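Local structure of fiber protein (Snake adenovirus 1, 4UMI) at residues E125-G129 / A130-R134. The protein probably forms the trimeric spikes at the capsid vertices and, through the head domain to which this chain belongs, attaches the virion to its host receptor. Numbering follows the deposited sequence.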
ATOM      1  N   GLU A 125      13.152  -2.617  -4.093  1.00 15.60           N
ATOM      2  CA  GLU A 125      13.888  -1.380  -3.892  1.00 15.77           C
ATOM      3  C   GLU A 125      13.663  -0.495  -5.104  1.00 16.00           C
ATOM      4  O   GLU A 125      13.854  -0.899  -6.258  1.00 17.59           O
ATOM      5  CB  GLU A 125      15.375  -1.624  -3.646  1.00 17.89           C
ATOM      6  CG  GLU A 125      16.099  -0.323  -3.393  1.00 18.70           C
ATOM      7  CD  GLU A 125      17.570  -0.491  -3.146  1.00 23.31           C
ATOM      8  OE1 GLU A 125      17.959  -0.943  -2.066  1.00 27.90           O
ATOM      9  OE2 GLU A 125      18.358  -0.141  -4.030  1.00 31.48           O
ATOM     10  N   GLU A 126      13.271   0.753  -4.823  1.00 15.85           N
ATOM     11  CA  GLU A 126      13.150   1.800  -5.852  1.00 16.85           C
ATOM     12  C   GLU A 126      14.185   2.867  -5.519  1.00 16.46           C
ATOM     13  O   GLU A 126      14.380   3.201  -4.347  1.00 17.99           O
ATOM     14  CB  GLU A 126      11.751   2.467  -5.864  1.00 19.13           C
ATOM     15  CG  GLU A 126      11.625   3.453  -7.015  1.00 28.05           C
ATOM     16  CD  GLU A 126      10.418   4.376  -7.017  1.00 27.99           C
ATOM     17  OE1 GLU A 126       9.478   4.212  -6.240  1.00 31.15           O
ATOM     18  OE2 GLU A 126      10.409   5.326  -7.832  1.00 25.82           O
ATOM     19  N   GLU A 127      14.842   3.413  -6.525  1.00 16.02           N
ATOM     20  CA  GLU A 127      15.688   4.561  -6.349  1.00 16.50           C
ATOM     21  C   GLU A 127      15.058   5.691  -7.116  1.00 17.44           C
ATOM     22  O   GLU A 127      14.662   5.516  -8.267  1.00 17.86           O
ATOM     23  CB  GLU A 127      17.071   4.266  -6.852  1.00 16.30           C
ATOM     24  CG  GLU A 127      17.799   3.196  -6.049  1.00 19.28           C
ATOM     25  CD  GLU A 127      19.054   2.706  -6.709  1.00 22.22           C
ATOM     26  OE1 GLU A 127      19.491   3.282  -7.703  1.00 25.47           O
ATOM     27  OE2 GLU A 127      19.602   1.710  -6.228  1.00 24.73           O
ATOM     28  N   LEU A 128      14.973   6.877  -6.529  1.00 16.12           N
ATOM     29  CA  LEU A 128      14.397   8.034  -7.252  1.00 16.54           C
ATOM     30  C   LEU A 128      15.177   9.243  -6.797  1.00 16.88           C
ATOM     31  O   LEU A 128      15.151   9.624  -5.601  1.00 16.43           O
ATOM     32  CB  LEU A 128      12.892   8.211  -7.042  1.00 21.25           C
ATOM     33  CG  LEU A 128      12.277   8.444  -5.695  1.00 25.26           C
ATOM     34  CD1 LEU A 128      10.858   9.007  -5.888  1.00 26.25           C
ATOM     35  CD2 LEU A 128      12.220   7.118  -4.964  1.00 35.00           C
ATOM     36  N   GLY A 129      15.899   9.863  -7.714  1.00 17.05           N
ATOM     37  CA  GLY A 129      16.724  10.978  -7.329  1.00 17.10           C
ATOM     38  C   GLY A 129      17.686  10.607  -6.234  1.00 17.27           C
ATOM     39  O   GLY A 129      18.409   9.616  -6.347  1.00 17.33           O
ATOM     40  N   ALA A 130      17.701  11.417  -5.186  1.00 17.23           N
ATOM     41  CA  ALA A 130      18.541  11.200  -4.030  1.00 17.48           C
ATOM     42  C   ALA A 130      18.057  10.051  -3.126  1.00 16.87           C
ATOM     43  O   ALA A 130      18.769   9.670  -2.195  1.00 19.23           O
ATOM     44  CB  ALA A 130      18.615  12.477  -3.204  1.00 19.20           C
ATOM     45  N   PHE A 131      16.840   9.562  -3.328  1.00 15.93           N
ATOM     46  CA  PHE A 131      16.161   8.695  -2.375  1.00 15.27           C
ATOM     47  C   PHE A 131      16.200   7.246  -2.768  1.00 16.14           C
ATOM     48  O   PHE A 131      16.177   6.888  -3.952  1.00 16.31           O
ATOM     49  CB  PHE A 131      14.731   9.150  -2.172  1.00 15.76           C
ATOM     50  CG  PHE A 131      14.608  10.426  -1.408  1.00 16.55           C
ATOM     51  CD1 PHE A 131      14.772  11.630  -2.042  1.00 19.47           C
ATOM     52  CD2 PHE A 131      14.286  10.440  -0.066  1.00 18.99           C
ATOM     53  CE1 PHE A 131      14.629  12.828  -1.370  1.00 20.16           C
ATOM     54  CE2 PHE A 131      14.157  11.623   0.624  1.00 22.39           C
ATOM     55  CZ  PHE A 131      14.317  12.817  -0.034  1.00 21.11           C
ATOM     56  N   THR A 132      16.140   6.407  -1.735  1.00 16.05           N
ATOM     57  CA  THR A 132      15.912   4.991  -1.905  1.00 16.10           C
ATOM     58  C   THR A 132      14.721   4.598  -1.068  1.00 15.31           C
ATOM     59  O   THR A 132      14.584   5.005   0.096  1.00 16.02           O
ATOM     60  CB  THR A 132      17.151   4.210  -1.444  1.00 18.46           C
ATOM     61  OG1 THR A 132      18.286   4.651  -2.198  1.00 21.53           O
ATOM     62  CG2 THR A 132      17.004   2.742  -1.638  1.00 20.29           C
ATOM     63  N   LYS A 133      13.822   3.808  -1.649  1.00 14.37           N
ATOM     64  CA  LYS A 133      12.662   3.269  -0.951  1.00 13.57           C
ATOM     65  C   LYS A 133      12.780   1.758  -0.968  1.00 13.26           C
ATOM     66  O   LYS A 133      12.935   1.158  -2.023  1.00 16.32           O
ATOM     67  CB  LYS A 133      11.339   3.667  -1.616  1.00 14.64           C
ATOM     68  CG  LYS A 133      10.138   3.207  -0.790  1.00 13.91           C
ATOM     69  CD  LYS A 133       8.725   3.661  -1.205  1.00 18.18           C
ATOM     70  CE  LYS A 133       8.351   3.279  -2.584  1.00 17.34           C
ATOM     71  NZ  LYS A 133       6.913   3.672  -2.775  1.00 17.08           N
ATOM     72  N   ARG A 134      12.708   1.123   0.183  1.00 12.63           N
ATOM     73  CA  ARG A 134      12.699  -0.332   0.299  1.00 12.82           C
ATOM     74  C   ARG A 134      11.363  -0.753   0.874  1.00 12.62           C
ATOM     75  O   ARG A 134      10.997  -0.288   1.957  1.00 13.15           O
ATOM     76  CB  ARG A 134      13.842  -0.862   1.148  1.00 15.11           C
ATOM     77  CG  ARG A 134      15.161  -0.752   0.400  1.00 18.06           C
ATOM     78  CD  ARG A 134      16.356  -0.996   1.262  1.00 28.92           C
ATOM     79  NE  ARG A 134      17.603  -0.746   0.512  1.00 33.22           N
ATOM     80  CZ  ARG A 134      18.691  -0.148   1.005  1.00 38.51           C
ATOM     81  NH1 ARG A 134      18.736   0.293   2.264  1.00 50.85           N
ATOM     82  NH2 ARG A 134      19.753   0.023   0.231  1.00 36.81           N
TER
HETATM   83  O   HOH W   1      20.656   0.515  -2.866  1.00 42.34           O
HETATM   84  O   HOH W   2      19.094   6.829  -5.196  1.00 38.26           O
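Glu125 and Arg134 face each other as a non-hydrogen-bonded pair in a tight antiparallel beta hairpin, where strand 118-128 of the fibre head returns as strand 131-140 through a type II' turn. Their side chains run alongside each other on one face of the sheet, and Glu125 OE1 lies 2.6 Å from Arg134 NE in a salt bridge. The oxygen is met on its anti side, close to the guanidinium plane, while the carboxylate is turned 46° against that plane. Arg134 NH2 adds a weak second bond to the same OE1. Water 1 spans the pair, donating to Glu125 OE2 at 2.7 Å and accepting from Arg134 NH2. Thr132 supplies the apolar flank: with its CG2 anti to the backbone N, the methyl sits 3.6 Å from Glu125 CD and also lies over one face of the guanidinium, toward its rim. Strands on both sides fix the two charged ends, Ser104 bonding Glu125 OE2 and Tyr204 bonding Arg134 NH1.

On the face bearing Glu126, Leu128, Phe131 and Lys133, the contact turns toward the trimer interface. Glu126 OE1 and Lys133 NZ are 4.3 Å apart, too far for a salt bridge; instead Glu126 OE1 makes a salt bridge to Arg124 and accepts a hydrogen bond from Gln122 of the second subunit, and Lys133 NZ is hydrogen-bonded to OE1 of that same Gln122. Phe131 packs there too, on Ala108 of that subunit.

Backbone bonds pair Glu126 with Lys133 and Leu128 with Phe131 in both directions. Gly129 takes the positive phi (56°) that the turn requires. At this closed end the bond from Phe131 N to Leu128 O approaches from above the carbonyl plane, 40° out of it, and water 2 donates to both Gly129 O and Phe131 O.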